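Local coordinates for protein putative pyrroline carboxylate reductase (Streptococcus pyogenes, PDB 2AMF) that probably catalyses the NAD(P)H-dependent reduction of 1-pyrroline-5-carboxylate to L-proline, the last step of proline biosynthesis, at residues 89-94 against 110-115; 122-127 against 142-147. One frame throughout, in Å; residues are numbered along the deposited sequence.

Contact 1 (89-94 against 110-115); sequences MAAGIS and RIMPNM. With NA (sodium ion), chain R; PRO (proline), chain S.
The backbones of the two segments come nearest at Met89 and Ile111, where CA of Met89 lies 3.3 Å from O of Ile111 in a CA-H...O contact, just as 89-94 leaves strand 86-88 and runs as an irregular loop past the end of strand 108-112. On one side CB of Met89 lies against CG1 of Ile111 and CD of Pro113. On the other the Met112 chain, bent at chi2 and chi3, curls its CE onto Ala91 CA (3.7 Å), while its SD lies near the carboxylate of a bound proline. Strands 86-88 and 108-112 are parallel neighbours in the Rossmann-type sheet, and the loop between strand 86-88 and helix 95-102 carries Ala91, an NADP(+)-binding residue. A turn at chi3 (81°) sets the Arg110 guanidinium with O of Ile93 3.0 Å above one face, too steep for a hydrogen bond. In the plane, at its edge, sit two waters: one accepts from NE at 2.9 Å and donates to Ala90 O and Ile111 O, the other joins NH2, weakly, to Gly92 N. NH1 forms a salt bridge with Glu155. Gly92 O binds a sodium ion at 2.4 Å, together with backbone O atoms of Ala256, Lys257 and Leu259 and two waters.

Contact 2 (122-127 against 142-147); sequences SSTALT and DLTDSF
The ring of Phe147 turns its edge to CB of Ser122, which lies in the ring plane 3.7 Å from CD1. OG1 of Thr124 comes in obliquely, 3.5 Å from CE1, its side chain crossing that of Phe147 at about a right angle. The first torsion of Phe147 (58°) puts CG between the backbone N and the carbonyl carbon, which folds the ring back under the backbone of Thr144; O of Thr144 is 3.7 Å above one face, over the centre. Three residues earlier, Thr144 points its side chain at the strand and meets Thr124 methyl to methyl, CG2 to CG2 at 4.0 Å, the two crossing obliquely. Its OG1 turns instead to Thr150 and to the carbonyl of Arg141, while Leu126 reaches over from the strand beside it.

The segments belong to a beta-alpha-beta unit in which helix 134-145 packs on the sheet between strands 122-128 and 148-152. Just after helix 134-145, Ser122 N donates to Phe147 O at 2.9 Å, in the carbonyl plane and on a lone pair, with an angle of 156° at the hydrogen. Ser122 OG, swung away from its backbone N (chi1 -179°), donates to Thr124 OG1 (2.7 Å), which donates in turn to a water at 2.6 Å; that water donates to Thr144 O. The hydroxyls of Ser122 and Thr124 thus form a directed relay through a buried interface: the relay ends on the backbone carbonyl of Thr144, giving that group a second donor beside Phe147 N, and should restrain the rotation of the Ser122 and Thr124 hydroxyls.

Contact 1 comes first along the chain: after strand 86-88 the loop 89-94 leads into helix 95-102, and strand 108-112 returns alongside, so that the contact closes this helical excursion. Contact 2 opens only afterwards and closes the next one, from strand 122-128 out through helix 134-145 and back toward strand 148-152. The two are in series, neither nested nor crossed. They meet because strands 108-112 and 122-128 are antiparallel neighbours in one sheet: Arg110 N lies 2.8 Å from Thr127 O at one end and Asn114 N 3.0 Å from Ser122 OG at the other, both probable hydrogen bonds. Together they tie the cofactor-binding loop to the last strands of the sheet.

Contact 1 (89-94 against 110-115)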
loop_
_atom_site.group_PDB
_atom_site.type_symbol
_atom_site.label_atom_id
_atom_site.label_comp_id
_atom_site.label_asym_id
_atom_site.label_seq_id
_atom_site.Cartn_x
_atom_site.Cartn_y
_atom_site.Cartn_z
ATOM N N MET E 89 7.636 -15.444 37.450
ATOM C CA MET E 89 8.339 -14.805 36.322
ATOM C C MET E 89 7.433 -14.633 35.083
ATOM O O MET E 89 7.892 -14.241 34.008
ATOM C CB MET E 89 9.645 -15.542 35.990
ATOM C CG MET E 89 9.517 -16.894 35.238
ATOM S SD MET E 89 11.120 -17.756 34.946
ATOM C CE MET E 89 11.742 -17.722 36.616
ATOM N N ALA E 90 6.141 -14.889 35.275
ATOM C CA ALA E 90 5.191 -14.975 34.174
ATOM C C ALA E 90 4.771 -13.609 33.658
ATOM O O ALA E 90 4.522 -12.688 34.436
ATOM C CB ALA E 90 3.968 -15.789 34.582
ATOM N N ALA E 91 4.721 -13.502 32.328
ATOM C CA ALA E 91 4.251 -12.321 31.649
ATOM C C ALA E 91 2.758 -12.225 31.820
ATOM O O ALA E 91 2.046 -13.229 31.700
ATOM C CB ALA E 91 4.588 -12.401 30.161
ATOM N N GLY E 92 2.298 -11.006 32.086
ATOM C CA GLY E 92 0.883 -10.675 32.060
ATOM C C GLY E 92 0.013 -11.086 33.236
ATOM O O GLY E 92 -1.204 -10.934 33.176
ATOM N N ILE E 93 0.599 -11.627 34.294
ATOM C CA ILE E 93 -0.194 -12.065 35.445
ATOM C C ILE E 93 0.153 -11.219 36.658
ATOM O O ILE E 93 1.295 -11.230 37.127
ATOM C CB ILE E 93 0.023 -13.563 35.757
ATOM C CG1 ILE E 93 -0.362 -14.389 34.525
ATOM C CG2 ILE E 93 -0.768 -13.958 37.034
ATOM C CD1 ILE E 93 -0.502 -15.855 34.764
ATOM N N SER E 94 -0.840 -10.487 37.155
ATOM C CA SER E 94 -0.660 -9.579 38.274
ATOM C C SER E 94 -0.458 -10.326 39.588
ATOM O O SER E 94 -0.818 -11.491 39.714
ATOM C CB SER E 94 -1.882 -8.673 38.420
ATOM O OG SER E 94 -3.021 -9.453 38.741
ATOM N N ARG E 110 6.985 -10.341 41.778
ATOM C CA ARG E 110 7.097 -10.602 40.351
ATOM C C ARG E 110 8.460 -10.233 39.831
ATOM O O ARG E 110 9.014 -9.198 40.202
ATOM C CB ARG E 110 6.051 -9.824 39.571
ATOM C CG ARG E 110 4.759 -10.537 39.441
ATOM C CD ARG E 110 3.816 -9.690 38.609
ATOM N NE ARG E 110 4.035 -9.811 37.161
ATOM C CZ ARG E 110 3.406 -9.061 36.253
ATOM N NH1 ARG E 110 2.526 -8.132 36.637
ATOM N NH2 ARG E 110 3.642 -9.237 34.956
ATOM N N ILE E 111 8.990 -11.077 38.958
ATOM C CA ILE E 111 10.167 -10.701 38.178
ATOM C C ILE E 111 9.902 -10.800 36.671
ATOM O O ILE E 111 9.016 -11.552 36.217
ATOM C CB ILE E 111 11.440 -11.506 38.576
ATOM C CG1 ILE E 111 11.299 -12.996 38.234
ATOM C CG2 ILE E 111 11.815 -11.262 40.048
ATOM C CD1 ILE E 111 12.617 -13.797 38.429
ATOM N N MET E 112 10.648 -10.024 35.900
ATOM C CA MET E 112 10.625 -10.177 34.455
ATOM C C MET E 112 12.058 -10.183 33.980
ATOM O O MET E 112 12.665 -9.126 33.829
ATOM C CB MET E 112 9.781 -9.093 33.735
ATOM C CG MET E 112 9.701 -9.249 32.148
ATOM S SD MET E 112 9.408 -10.935 31.558
ATOM C CE MET E 112 7.779 -11.231 32.230
ATOM N N PRO E 113 12.615 -11.390 33.807
ATOM C CA PRO E 113 13.991 -11.621 33.344
ATOM C C PRO E 113 14.023 -11.772 31.811
ATOM O O PRO E 113 12.977 -11.683 31.150
ATOM C CB PRO E 113 14.371 -12.943 34.042
ATOM C CG PRO E 113 13.018 -13.712 34.088
ATOM C CD PRO E 113 11.910 -12.656 34.105
ATOM N N ASN E 114 15.214 -11.952 31.256
ATOM C CA ASN E 114 15.335 -12.288 29.851
ATOM C C ASN E 114 16.423 -13.341 29.680
ATOM O O ASN E 114 17.146 -13.660 30.631
ATOM C CB ASN E 114 15.543 -11.047 28.957
ATOM C CG ASN E 114 16.860 -10.348 29.210
ATOM O OD1 ASN E 114 17.853 -10.985 29.505
ATOM N ND2 ASN E 114 16.870 -9.034 29.111
ATOM N N MET E 115 16.519 -13.890 28.480
ATOM C CA MET E 115 17.407 -15.016 28.186
ATOM C C MET E 115 18.900 -14.717 28.419
ATOM O O MET E 115 19.705 -15.636 28.518
ATOM C CB MET E 115 17.149 -15.461 26.747
ATOM C CG MET E 115 17.551 -16.892 26.364
ATOM S SD MET E 115 17.095 -18.361 27.321
ATOM C CE MET E 115 15.573 -18.125 28.174
HETATM NA NA NA R . -2.484 -9.806 31.467
HETATM N N PRO S . 12.536 -15.364 28.164
HETATM C CA PRO S . 11.165 -15.360 28.660
HETATM C C PRO S . 10.847 -14.638 29.993
HETATM O O PRO S . 11.334 -13.551 30.301
HETATM C CB PRO S . 10.803 -16.854 28.660
HETATM C CG PRO S . 11.591 -17.399 27.434
HETATM C CD PRO S . 12.665 -16.343 27.076
HETATM O OXT PRO S . 10.044 -15.110 30.798
HETATM O O HOH W 1 6.221 -11.266 35.874
HETATM O O HOH W 2 4.051 -8.716 32.135
HETATM O O HOH W 3 -1.574 -7.707 32.140
HETATM O O HOH W 4 -4.546 -9.068 32.896
#

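Contact 2 (122-127 against 142-147)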
loop_
_atom_site.group_PDB
_atom_site.type_symbol
_atom_site.label_atom_id
_atom_site.label_comp_id
_atom_site.label_asym_id
_atom_site.label_seq_id
_atom_site.Cartn_x
_atom_site.Cartn_y
_atom_site.Cartn_z
ATOM N N SER E 122 21.004 -10.666 32.464
ATOM C CA SER E 122 19.592 -10.353 32.365
ATOM C C SER E 122 19.332 -8.897 32.767
ATOM O O SER E 122 20.053 -8.303 33.590
ATOM C CB SER E 122 18.764 -11.300 33.241
ATOM O OG SER E 122 17.386 -10.995 33.116
ATOM N N SER E 123 18.308 -8.318 32.164
ATOM C CA SER E 123 17.804 -7.029 32.615
ATOM C C SER E 123 16.443 -7.334 33.216
ATOM O O SER E 123 15.475 -7.536 32.477
ATOM C CB SER E 123 17.695 -6.052 31.444
ATOM O OG SER E 123 18.957 -5.901 30.797
ATOM N N THR E 124 16.394 -7.389 34.545
ATOM C CA THR E 124 15.292 -7.995 35.298
ATOM C C THR E 124 14.533 -6.979 36.156
ATOM O O THR E 124 15.099 -6.330 37.039
ATOM C CB THR E 124 15.790 -9.144 36.241
ATOM O OG1 THR E 124 16.592 -10.083 35.509
ATOM C CG2 THR E 124 14.624 -9.906 36.864
ATOM N N ALA E 125 13.234 -6.872 35.901
ATOM C CA ALA E 125 12.346 -6.049 36.718
ATOM C C ALA E 125 11.957 -6.787 37.991
ATOM O O ALA E 125 11.851 -8.009 38.006
ATOM C CB ALA E 125 11.079 -5.662 35.920
ATOM N N LEU E 126 11.719 -6.039 39.057
ATOM C CA LEU E 126 11.364 -6.657 40.333
ATOM C C LEU E 126 10.300 -5.838 41.028
ATOM O O LEU E 126 10.411 -4.625 41.134
ATOM C CB LEU E 126 12.593 -6.815 41.236
ATOM C CG LEU E 126 12.429 -7.270 42.700
ATOM C CD1 LEU E 126 11.756 -8.651 42.830
ATOM C CD2 LEU E 126 13.816 -7.272 43.385
ATOM N N THR E 127 9.259 -6.499 41.489
ATOM C CA THR E 127 8.260 -5.827 42.307
ATOM C C THR E 127 7.653 -6.808 43.318
ATOM O O THR E 127 7.729 -8.012 43.131
ATOM C CB THR E 127 7.186 -5.085 41.430
ATOM O OG1 THR E 127 6.536 -4.094 42.226
ATOM C CG2 THR E 127 6.154 -6.038 40.840
ATOM N N ASP E 142 19.069 -9.659 45.715
ATOM C CA ASP E 142 20.299 -10.439 45.715
ATOM C C ASP E 142 20.233 -11.643 44.788
ATOM O O ASP E 142 21.194 -11.924 44.083
ATOM C CB ASP E 142 20.700 -10.861 47.133
ATOM C CG ASP E 142 21.366 -9.725 47.909
ATOM O OD1 ASP E 142 21.204 -8.539 47.520
ATOM O OD2 ASP E 142 22.065 -10.019 48.906
ATOM N N LEU E 143 19.100 -12.342 44.784
ATOM C CA LEU E 143 18.880 -13.430 43.822
ATOM C C LEU E 143 18.913 -12.946 42.373
ATOM O O LEU E 143 19.595 -13.545 41.530
ATOM C CB LEU E 143 17.539 -14.103 44.068
ATOM C CG LEU E 143 17.375 -15.292 45.002
ATOM C CD1 LEU E 143 18.422 -15.370 46.071
ATOM C CD2 LEU E 143 15.978 -15.272 45.580
ATOM N N THR E 144 18.168 -11.876 42.076
ATOM C CA THR E 144 18.100 -11.411 40.690
ATOM C C THR E 144 19.451 -10.845 40.227
ATOM O O THR E 144 19.820 -11.018 39.071
ATOM C CB THR E 144 16.936 -10.422 40.415
ATOM O OG1 THR E 144 17.033 -9.286 41.283
ATOM C CG2 THR E 144 15.597 -11.099 40.604
ATOM N N ASP E 145 20.191 -10.224 41.154
ATOM C CA ASP E 145 21.506 -9.661 40.865
ATOM C C ASP E 145 22.510 -10.761 40.528
ATOM O O ASP E 145 23.541 -10.492 39.895
ATOM C CB ASP E 145 22.039 -8.809 42.026
ATOM C CG ASP E 145 21.502 -7.373 42.014
ATOM O OD1 ASP E 145 20.895 -6.934 41.005
ATOM O OD2 ASP E 145 21.707 -6.672 43.034
ATOM N N SER E 146 22.187 -11.995 40.903
ATOM C CA SER E 146 23.063 -13.118 40.570
ATOM C C SER E 146 23.065 -13.523 39.085
ATOM O O SER E 146 23.951 -14.257 38.665
ATOM C CB SER E 146 22.766 -14.341 41.449
ATOM O OG SER E 146 21.671 -15.113 40.951
ATOM N N PHE E 147 22.073 -13.087 38.302
ATOM C CA PHE E 147 22.024 -13.447 36.873
ATOM C C PHE E 147 21.826 -12.241 35.945
ATOM O O PHE E 147 21.447 -12.379 34.779
ATOM C CB PHE E 147 21.037 -14.596 36.607
ATOM C CG PHE E 147 19.607 -14.313 37.051
ATOM C CD1 PHE E 147 18.771 -13.483 36.287
ATOM C CD2 PHE E 147 19.108 -14.875 38.223
ATOM C CE1 PHE E 147 17.449 -13.234 36.675
ATOM C CE2 PHE E 147 17.803 -14.636 38.629
ATOM C CZ PHE E 147 16.961 -13.801 37.860
HETATM O O HOH W 5 18.906 -9.926 36.733
#